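Local coordinates for protein hydrogenase maturation factor (Thermoanaerobacter tengcongensis, PDB 3VTH) that probably transfers the carbamoyl group of carbamoyl phosphate, at the cost of ATP, to the C-terminal cysteine of HypE during maturation of [NiFe]-hydrogenases, at residues 283-288 with 368-373; 274-279 with 306-311. All blocks are in the same frame, centred on the assembly; numbering follows the deposited sequence.

Contact 1: residues 283-288 with 368-373. With APC (diphosphomethylphosphonic acid adenosyl ester), chain F.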
loop_
_atom_site.group_PDB
_atom_site.type_symbol
_atom_site.label_atom_id
_atom_site.label_comp_id
_atom_site.label_asym_id
_atom_site.label_seq_id
_atom_site.Cartn_x
_atom_site.Cartn_y
_atom_site.Cartn_z
ATOM N N ILE A 283 -7.873 -0.908 -5.197
ATOM C CA ILE A 283 -8.337 0.333 -5.837
ATOM C C ILE A 283 -7.222 0.747 -6.823
ATOM O O ILE A 283 -6.060 0.738 -6.459
ATOM C CB ILE A 283 -8.496 1.438 -4.768
ATOM C CG1 ILE A 283 -9.633 1.079 -3.783
ATOM C CG2 ILE A 283 -8.706 2.830 -5.424
ATOM C CD1 ILE A 283 -9.516 1.774 -2.426
ATOM N N VAL A 284 -7.578 1.060 -8.075
ATOM C CA VAL A 284 -6.581 1.503 -9.040
ATOM C C VAL A 284 -6.935 2.931 -9.441
ATOM O O VAL A 284 -8.083 3.208 -9.774
ATOM C CB VAL A 284 -6.558 0.598 -10.309
ATOM C CG1 VAL A 284 -5.501 1.074 -11.330
ATOM C CG2 VAL A 284 -6.337 -0.881 -9.941
ATOM N N LEU A 285 -5.940 3.817 -9.428
ATOM C CA LEU A 285 -6.153 5.203 -9.836
ATOM C C LEU A 285 -6.101 5.302 -11.350
ATOM O O LEU A 285 -5.097 4.950 -11.977
ATOM C CB LEU A 285 -5.127 6.151 -9.193
ATOM C CG LEU A 285 -5.058 6.079 -7.658
ATOM C CD1 LEU A 285 -4.066 7.089 -7.153
ATOM C CD2 LEU A 285 -6.442 6.285 -6.993
ATOM N N LEU A 286 -7.184 5.821 -11.920
ATOM C CA LEU A 286 -7.387 5.838 -13.368
ATOM C C LEU A 286 -7.774 7.230 -13.828
ATOM O O LEU A 286 -8.518 7.909 -13.130
ATOM C CB LEU A 286 -8.518 4.861 -13.741
ATOM C CG LEU A 286 -8.313 3.379 -13.406
ATOM C CD1 LEU A 286 -9.614 2.631 -13.646
ATOM C CD2 LEU A 286 -7.174 2.753 -14.227
ATOM N N LYS A 287 -7.285 7.648 -15.000
ATOM C CA LYS A 287 -7.671 8.939 -15.572
ATOM C C LYS A 287 -9.127 8.919 -16.008
ATOM O O LYS A 287 -9.575 7.966 -16.668
ATOM C CB LYS A 287 -6.770 9.311 -16.760
ATOM C CG LYS A 287 -5.306 9.615 -16.375
ATOM C CD LYS A 287 -5.127 11.026 -15.757
ATOM C CE LYS A 287 -3.653 11.298 -15.422
ATOM N NZ LYS A 287 -3.412 12.676 -14.888
ATOM N N LYS A 288 -9.856 9.976 -15.648
ATOM C CA LYS A 288 -11.281 10.123 -15.978
ATOM C C LYS A 288 -11.463 10.349 -17.475
ATOM O O LYS A 288 -10.718 11.120 -18.081
ATOM C CB LYS A 288 -11.882 11.327 -15.248
ATOM C CG LYS A 288 -12.023 11.192 -13.730
ATOM C CD LYS A 288 -12.455 12.566 -13.172
ATOM C CE LYS A 288 -12.799 12.498 -11.695
ATOM N NZ LYS A 288 -13.107 13.849 -11.199
ATOM N N ASP A 368 -8.247 -1.418 2.182
ATOM C CA ASP A 368 -8.045 -1.634 0.751
ATOM C C ASP A 368 -6.717 -1.027 0.308
ATOM O O ASP A 368 -6.302 0.017 0.824
ATOM C CB ASP A 368 -9.178 -0.985 -0.060
ATOM C CG ASP A 368 -10.541 -1.568 0.262
ATOM O OD1 ASP A 368 -10.615 -2.729 0.752
ATOM O OD2 ASP A 368 -11.546 -0.841 0.044
ATOM N N SER A 369 -6.045 -1.699 -0.622
ATOM C CA SER A 369 -4.841 -1.152 -1.246
ATOM C C SER A 369 -5.240 -0.118 -2.296
ATOM O O SER A 369 -6.356 -0.159 -2.813
ATOM C CB SER A 369 -4.028 -2.261 -1.918
ATOM O OG SER A 369 -3.444 -3.100 -0.943
ATOM N N VAL A 370 -4.340 0.819 -2.561
ATOM C CA VAL A 370 -4.515 1.813 -3.610
ATOM C C VAL A 370 -3.266 1.762 -4.475
ATOM O O VAL A 370 -2.155 1.894 -3.979
ATOM C CB VAL A 370 -4.709 3.249 -3.040
ATOM C CG1 VAL A 370 -4.907 4.265 -4.177
ATOM C CG2 VAL A 370 -5.912 3.282 -2.061
ATOM N N THR A 371 -3.455 1.558 -5.774
ATOM C CA THR A 371 -2.314 1.385 -6.666
ATOM C C THR A 371 -2.535 2.078 -8.010
ATOM O O THR A 371 -3.561 2.725 -8.216
ATOM C CB THR A 371 -1.951 -0.097 -6.838
ATOM O OG1 THR A 371 -0.604 -0.191 -7.335
ATOM C CG2 THR A 371 -2.931 -0.783 -7.809
ATOM N N SER A 372 -1.556 1.973 -8.899
ATOM C CA SER A 372 -1.610 2.663 -10.180
ATOM C C SER A 372 -0.548 2.055 -11.077
ATOM O O SER A 372 0.297 1.287 -10.608
ATOM C CB SER A 372 -1.286 4.157 -9.989
ATOM O OG SER A 372 0.084 4.342 -9.589
ATOM N N PHE A 373 -0.564 2.423 -12.352
ATOM C CA PHE A 373 0.492 2.010 -13.257
ATOM C C PHE A 373 1.010 3.250 -13.934
ATOM O O PHE A 373 0.234 4.011 -14.520
ATOM C CB PHE A 373 -0.012 0.993 -14.297
ATOM C CG PHE A 373 1.103 0.270 -15.015
ATOM C CD1 PHE A 373 1.604 -0.932 -14.509
ATOM C CD2 PHE A 373 1.668 0.803 -16.169
ATOM C CE1 PHE A 373 2.650 -1.615 -15.168
ATOM C CE2 PHE A 373 2.720 0.137 -16.839
ATOM C CZ PHE A 373 3.209 -1.075 -16.324
HETATM P PG APC F . -10.309 8.301 6.785
HETATM O O1G APC F . -10.933 6.937 6.645
HETATM O O2G APC F . -11.213 9.401 6.284
HETATM O O3G APC F . -9.735 8.590 8.142
HETATM P PB APC F . -8.717 7.568 4.496
HETATM O O1B APC F . -8.441 6.160 4.923
HETATM O O2B APC F . -7.561 8.270 3.812
HETATM O O3B APC F . -9.007 8.412 5.834
HETATM P PA APC F . -10.798 6.157 2.609
HETATM O O1A APC F . -11.956 6.568 1.730
HETATM O O2A APC F . -11.071 5.028 3.536
HETATM C C3A APC F . -10.230 7.667 3.482
HETATM O "O5'" APC F . -9.545 5.669 1.719
HETATM C "C5'" APC F . -9.487 5.777 0.300
HETATM C "C4'" APC F . -8.093 6.265 -0.087
HETATM O "O4'" APC F . -8.029 6.242 -1.518
HETATM C "C3'" APC F . -7.880 7.713 0.362
HETATM O "O3'" APC F . -6.556 7.922 0.882
HETATM C "C2'" APC F . -8.023 8.505 -0.922
HETATM O "O2'" APC F . -7.342 9.774 -0.870
HETATM C "C1'" APC F . -7.545 7.504 -1.972
HETATM N N9 APC F . -8.167 7.899 -3.231
HETATM C C8 APC F . -9.460 7.717 -3.613
HETATM N N7 APC F . -9.662 8.272 -4.834
HETATM C C5 APC F . -8.491 8.816 -5.229
HETATM C C6 APC F . -7.996 9.565 -6.405
HETATM N N6 APC F . -8.810 9.844 -7.444
HETATM N N1 APC F . -6.702 9.955 -6.409
HETATM C C2 APC F . -5.859 9.675 -5.393
HETATM N N3 APC F . -6.225 9.010 -4.285
HETATM C C4 APC F . -7.508 8.566 -4.165
HETATM O O HOH W 1 -2.848 3.981 -13.180
#
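Ile283 and Val284 pair in parallel with Val370 and Thr371, and three backbone hydrogen bonds step along the strands: Ile283 N to Ser369 O (2.9 Å), Thr371 N to Ile283 O (2.8 Å) and Leu285 N to Thr371 O (2.9 Å). The first is bent, its donor tilted 34° from the carbonyl plane, whereas the other two are straighter. Where the strands part, a water lies between Leu285 O and Phe373 N, accepting from the latter. Beta-branched residues suit the extended backbone. On one face CD1 of Ile283 touches Asp368 CB and Val370 CG2, the Asp368 carboxylate being salt-bridged through OD1 to Arg385; on the other the methyls Val284 CG2 and Thr371 CG2 lie side by side, while Thr371 OG1, anti to its own backbone N (chi1 -161°), bonds to Glu378. Leu285 slants across Val370, CD2 to CG1 at 3.8 Å, and its two methyls lie over one face of the adenine of the ATP analogue, CD1 3.6 Å from C2 of APC and CD2 3.7 Å from C6 of APC. Val370 CG2 reaches the ribose ring oxygen, 3.7 Å from O4' of APC. With an alanine in place of Leu285 both methyls go, and a gap would probably open beside that face of the adenine and beside Val370 CG1. Between the strands the hydrogen bonds are all backbone, while the side chains offer base and sugar an apolar surface.

Contact 2: residues 274-279 with 306-311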
loop_
_atom_site.group_PDB
_atom_site.type_symbol
_atom_site.label_atom_id
_atom_site.label_comp_id
_atom_site.label_asym_id
_atom_site.label_seq_id
_atom_site.Cartn_x
_atom_site.Cartn_y
_atom_site.Cartn_z
ATOM N N ARG A 274 -4.908 -5.211 -15.962
ATOM C CA ARG A 274 -4.274 -6.304 -15.228
ATOM C C ARG A 274 -4.301 -6.067 -13.710
ATOM O O ARG A 274 -4.564 -6.997 -12.940
ATOM C CB ARG A 274 -2.839 -6.492 -15.726
ATOM C CG ARG A 274 -2.092 -7.682 -15.146
ATOM C CD ARG A 274 -0.604 -7.599 -15.551
ATOM N NE ARG A 274 0.273 -7.172 -14.448
ATOM C CZ ARG A 274 0.577 -5.908 -14.117
ATOM N NH1 ARG A 274 0.087 -4.852 -14.784
ATOM N NH2 ARG A 274 1.398 -5.698 -13.092
ATOM N N LEU A 275 -4.031 -4.827 -13.286
ATOM C CA LEU A 275 -4.055 -4.486 -11.856
ATOM C C LEU A 275 -5.467 -4.599 -11.263
ATOM O O LEU A 275 -5.640 -5.111 -10.150
ATOM C CB LEU A 275 -3.480 -3.083 -11.605
ATOM C CG LEU A 275 -1.989 -2.876 -11.928
ATOM C CD1 LEU A 275 -1.585 -1.426 -11.626
ATOM C CD2 LEU A 275 -1.105 -3.846 -11.130
ATOM N N LEU A 276 -6.460 -4.119 -12.015
ATOM C CA LEU A 276 -7.876 -4.187 -11.595
ATOM C C LEU A 276 -8.372 -5.614 -11.402
ATOM O O LEU A 276 -9.045 -5.927 -10.407
ATOM C CB LEU A 276 -8.770 -3.503 -12.626
ATOM C CG LEU A 276 -8.852 -1.975 -12.591
ATOM C CD1 LEU A 276 -9.456 -1.445 -13.906
ATOM C CD2 LEU A 276 -9.669 -1.543 -11.388
ATOM N N LEU A 277 -8.023 -6.466 -12.360
ATOM C CA LEU A 277 -8.487 -7.851 -12.404
ATOM C C LEU A 277 -7.698 -8.803 -11.505
ATOM O O LEU A 277 -8.168 -9.893 -11.217
ATOM C CB LEU A 277 -8.472 -8.383 -13.846
ATOM C CG LEU A 277 -9.556 -7.831 -14.798
ATOM C CD1 LEU A 277 -9.184 -8.145 -16.240
ATOM C CD2 LEU A 277 -10.964 -8.383 -14.490
ATOM N N SER A 278 -6.502 -8.400 -11.069
ATOM C CA SER A 278 -5.707 -9.239 -10.154
ATOM C C SER A 278 -6.554 -9.724 -8.984
ATOM O O SER A 278 -7.394 -8.978 -8.488
ATOM C CB SER A 278 -4.535 -8.434 -9.592
ATOM O OG SER A 278 -3.766 -9.214 -8.675
ATOM N N GLN A 279 -6.325 -10.952 -8.515
ATOM C CA GLN A 279 -6.963 -11.379 -7.263
ATOM C C GLN A 279 -6.564 -10.502 -6.073
ATOM O O GLN A 279 -7.239 -10.493 -5.048
ATOM C CB GLN A 279 -6.659 -12.843 -6.947
ATOM C CG GLN A 279 -7.528 -13.854 -7.685
ATOM C CD GLN A 279 -7.173 -15.261 -7.259
ATOM O OE1 GLN A 279 -6.185 -15.819 -7.728
ATOM N NE2 GLN A 279 -7.947 -15.821 -6.336
ATOM N N VAL A 306 -10.733 3.310 -8.553
ATOM C CA VAL A 306 -11.743 2.297 -8.880
ATOM C C VAL A 306 -11.285 0.903 -8.497
ATOM O O VAL A 306 -10.139 0.549 -8.713
ATOM C CB VAL A 306 -12.116 2.322 -10.390
ATOM C CG1 VAL A 306 -13.262 1.351 -10.691
ATOM C CG2 VAL A 306 -12.539 3.725 -10.801
ATOM N N MET A 307 -12.197 0.122 -7.927
ATOM C CA MET A 307 -11.956 -1.279 -7.649
ATOM C C MET A 307 -13.083 -2.137 -8.223
ATOM O O MET A 307 -14.212 -1.661 -8.481
ATOM C CB MET A 307 -11.851 -1.510 -6.134
ATOM C CG MET A 307 -13.203 -1.348 -5.397
ATOM S SD MET A 307 -13.060 -1.220 -3.598
ATOM C CE MET A 307 -11.662 -2.302 -3.320
ATOM N N LEU A 308 -12.778 -3.411 -8.403
ATOM C CA LEU A 308 -13.768 -4.384 -8.842
ATOM C C LEU A 308 -14.217 -5.181 -7.616
ATOM O O LEU A 308 -13.603 -5.065 -6.564
ATOM C CB LEU A 308 -13.146 -5.300 -9.910
ATOM C CG LEU A 308 -12.718 -4.610 -11.213
ATOM C CD1 LEU A 308 -12.123 -5.608 -12.213
ATOM C CD2 LEU A 308 -13.893 -3.862 -11.857
ATOM N N PRO A 309 -15.288 -5.987 -7.741
ATOM C CA PRO A 309 -15.727 -6.838 -6.631
ATOM C C PRO A 309 -14.590 -7.752 -6.153
ATOM O O PRO A 309 -13.797 -8.233 -6.992
ATOM C CB PRO A 309 -16.828 -7.691 -7.267
ATOM C CG PRO A 309 -17.399 -6.838 -8.340
ATOM C CD PRO A 309 -16.184 -6.107 -8.910
ATOM N N TYR A 310 -14.493 -7.979 -4.840
ATOM C CA TYR A 310 -13.438 -8.848 -4.308
ATOM C C TYR A 310 -13.919 -9.954 -3.371
ATOM O O TYR A 310 -13.159 -10.881 -3.053
ATOM C CB TYR A 310 -12.286 -8.040 -3.669
ATOM C CG TYR A 310 -12.642 -7.175 -2.480
ATOM C CD1 TYR A 310 -12.984 -5.823 -2.658
ATOM C CD2 TYR A 310 -12.625 -7.695 -1.172
ATOM C CE1 TYR A 310 -13.310 -5.013 -1.571
ATOM C CE2 TYR A 310 -12.953 -6.887 -0.064
ATOM C CZ TYR A 310 -13.281 -5.546 -0.277
ATOM O OH TYR A 310 -13.611 -4.728 0.782
ATOM N N ALA A 311 -15.174 -9.870 -2.941
ATOM C CA ALA A 311 -15.751 -10.899 -2.088
ATOM C C ALA A 311 -17.070 -11.345 -2.718
ATOM O O ALA A 311 -17.657 -10.595 -3.508
ATOM C CB ALA A 311 -15.965 -10.371 -0.680
HETATM O O HOH W 2 -9.935 -4.248 -8.178
#
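Leu308 reaches from the end of strand 303-307 to the last turn of helix 270-277, where it meets Leu276 and Leu277. Its CB points toward the helix and comes to 4.2 Å from Leu276 O. CG, set anti to the carbonyl carbon (chi1 -64°), carries the chain onward past the same oxygen. At the tip CD1 does most of the touching: it lies 3.6 Å from Leu276 O, 4.0 Å from Leu276 CB and 3.8 Å from Leu277 CD2, so that one methyl touches the carbonyl oxygen and CB of Leu276 and the side chain of Leu277. Leucine suits this place because its apolar chain is long enough to carry CD1 to the helix end while adding no polar group of its own.

Leu276 in turn reaches across to the strand. Its CD2 methyl comes to 3.4 Å from Val306 O. No direct hydrogen bond joins the two segments; a water takes that role, donating to Leu276 O (2.9 Å) and accepting from Leu308 N (3.0 Å). Near the helix end, this gives the Leu276 carbonyl a polar partner while the methyl of Leu308 packs beside it.

The contact therefore ties the C-terminal turn of helix 270-277 to the point where strand 303-307 gives way to the loop before helix 312-320. Helix 259-265 closes in around the same leucines, Val259 touching Leu277 and Leu308, and Val262 touching Leu308 and Val306. Arg281 in the following loop binds Leu277 O and Pro309 O, and strand 283-287, next to 303-307 in the sheet, presents Val284 and Leu286 to Leu276.

In the fold
Contacts 1 and 2 both lie in the Telomere recombination (YrdC-like) part of the chain and share one mixed sheet, in which strand 283-287 runs between 303-307 and 370-374. Contact 1 is strand against strand, almost wholly buried and lining the nucleotide pocket; contact 2 is helix against strand end, also mostly buried but reaching the surface at Leu277. Their chemistry follows: direct backbone hydrogen bonds in the first, leucine packing without any direct bond in the second, though each has a water between backbone atoms. Helix 270-277 joins them, since Leu275 touches Thr371. A probable hydrogen bond from Val284 N to Val306 O (2.7 Å) links them across the sheet.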